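Local atomic coordinates of CglIIR protein (Corynebacterium glutamicum, PDB entry 6F1S), a protein that is the C-terminal domain of the H subunit of restriction endonuclease CglI, a subunit that contains a helicase-like NTPase motor. Residues A56-T59 with I60-F64. Numbering follows the deposited sequence.
Sequences AIIT and ILNAF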
loop_
_atom_site.group_PDB
_atom_site.type_symbol
_atom_site.label_atom_id
_atom_site.label_comp_id
_atom_site.label_asym_id
_atom_site.label_seq_id
_atom_site.Cartn_x
_atom_site.Cartn_y
_atom_site.Cartn_z
ATOM N N ALA A 56 12.636 -0.710 6.110
ATOM C CA ALA A 56 11.898 -1.914 5.742
ATOM C C ALA A 56 10.696 -1.555 4.879
ATOM O O ALA A 56 10.366 -2.267 3.930
ATOM C CB ALA A 56 11.461 -2.674 6.981
ATOM N N ILE A 57 10.046 -0.449 5.224
ATOM C CA ILE A 57 8.996 0.136 4.401
ATOM C C ILE A 57 9.496 0.432 2.991
ATOM O O ILE A 57 8.857 0.049 2.005
ATOM C CB ILE A 57 8.461 1.443 5.022
ATOM C CG1 ILE A 57 7.468 1.139 6.137
ATOM C CG2 ILE A 57 7.770 2.290 3.975
ATOM C CD1 ILE A 57 6.124 0.661 5.635
ATOM N N ILE A 58 10.632 1.126 2.904
ATOM C CA ILE A 58 11.208 1.505 1.616
ATOM C C ILE A 58 11.404 0.281 0.733
ATOM O O ILE A 58 11.041 0.277 -0.443
ATOM C CB ILE A 58 12.571 2.203 1.772
ATOM C CG1 ILE A 58 12.456 3.454 2.637
ATOM C CG2 ILE A 58 13.146 2.544 0.411
ATOM C CD1 ILE A 58 11.533 4.484 2.085
ATOM N N THR A 59 11.985 -0.754 1.328
ATOM C CA THR A 59 12.295 -1.998 0.635
ATOM C C THR A 59 11.045 -2.617 0.028
ATOM O O THR A 59 11.073 -3.129 -1.092
ATOM C CB THR A 59 12.960 -3.008 1.594
ATOM O OG1 THR A 59 14.147 -2.425 2.148
ATOM C CG2 THR A 59 13.314 -4.299 0.869
ATOM N N ILE A 60 9.951 -2.565 0.781
ATOM C CA ILE A 60 8.666 -3.083 0.327
ATOM C C ILE A 60 8.115 -2.226 -0.808
ATOM O O ILE A 60 7.637 -2.746 -1.817
ATOM C CB ILE A 60 7.654 -3.136 1.490
ATOM C CG1 ILE A 60 8.039 -4.253 2.465
ATOM C CG2 ILE A 60 6.236 -3.314 0.973
ATOM C CD1 ILE A 60 7.295 -4.205 3.776
ATOM N N LEU A 61 8.209 -0.910 -0.647
ATOM C CA LEU A 61 7.747 0.019 -1.669
ATOM C C LEU A 61 8.519 -0.149 -2.979
ATOM O O LEU A 61 7.944 -0.023 -4.061
ATOM C CB LEU A 61 7.856 1.464 -1.163
ATOM C CG LEU A 61 6.884 1.856 -0.040
ATOM C CD1 LEU A 61 7.155 3.268 0.464
ATOM C CD2 LEU A 61 5.437 1.724 -0.493
ATOM N N ASN A 62 9.814 -0.450 -2.882
ATOM C CA ASN A 62 10.647 -0.658 -4.069
ATOM C C ASN A 62 10.210 -1.851 -4.901
ATOM O O ASN A 62 10.590 -1.974 -6.059
ATOM C CB ASN A 62 12.113 -0.841 -3.679
ATOM C CG ASN A 62 12.777 0.456 -3.296
ATOM O OD1 ASN A 62 12.470 1.512 -3.851
ATOM N ND2 ASN A 62 13.691 0.391 -2.338
ATOM N N ALA A 63 9.419 -2.736 -4.308
ATOM C CA ALA A 63 8.918 -3.890 -5.035
ATOM C C ALA A 63 7.827 -3.464 -6.005
ATOM O O ALA A 63 7.400 -4.246 -6.858
ATOM C CB ALA A 63 8.404 -4.940 -4.077
ATOM N N PHE A 64 7.382 -2.216 -5.869
ATOM C CA PHE A 64 6.324 -1.677 -6.715
ATOM C C PHE A 64 6.872 -0.806 -7.836
ATOM O O PHE A 64 7.843 -0.067 -7.657
ATOM C CB PHE A 64 5.329 -0.850 -5.890
ATOM C CG PHE A 64 4.419 -1.670 -5.012
ATOM C CD1 PHE A 64 3.159 -2.041 -5.453
ATOM C CD2 PHE A 64 4.814 -2.050 -3.738
ATOM C CE1 PHE A 64 2.309 -2.785 -4.635
ATOM C CE2 PHE A 64 3.974 -2.792 -2.924
ATOM C CZ PHE A 64 2.721 -3.164 -3.377
#
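Asn62 N donates to Ile58 O at 2.8 Å and Leu61 N to Ile57 O at 2.9 Å, two i to i+4 backbone bonds near the end of the helix. The bond from Ile60 N to Ala56 O is longer, 3.2 Å, and more bent at the acceptor, with a C=O...N angle of 148°. Beyond them the bonding passes to i to i+3: Ala63 N bonds to Ile60 O, and Phe64 N closes a type I turn on Leu61 O at 2.9 Å, leading the chain into strand 64-65.

The side chain of Asn62 folds back over the Ile58 carbonyl. With its CG beside the backbone N (chi1 -76°), the amide passes across the Ile58 side chain, and ND2 lies 3.5 Å from Ile58 CG2. ND2 also comes near Ile58 O, but at an angle too poor for a hydrogen bond. The other end of the amide, OD1, accepts a hydrogen bond from Lys77 NZ of helix 73-86. Thr59 OG1 is hydrogen-bonded to Arg55 O, one turn earlier in the same helix.

On the buried side Ile57 and Leu61 run side by side. Ile57 CG2, anti to the backbone N, meets the Leu61 CD1 methyl at 3.7 Å, and both side chains reach Leu127 of strand 126-132. Ile60 packs its CG1 against the Ala56 carbonyl and touches Leu39 of helix 32-46 and Met94 of strand 92-100.

The short helix is thus amphipathic: Ile57, Ile60 and Leu61 are buried against the sheet and the neighbouring helices, Ile58 lies at the border against helix 73-86, and Thr59 and Asn62 are exposed. The backbone bond to Ile58 O holds Asn62 in place, and its OD1 then links this end of the helix to helix 73-86.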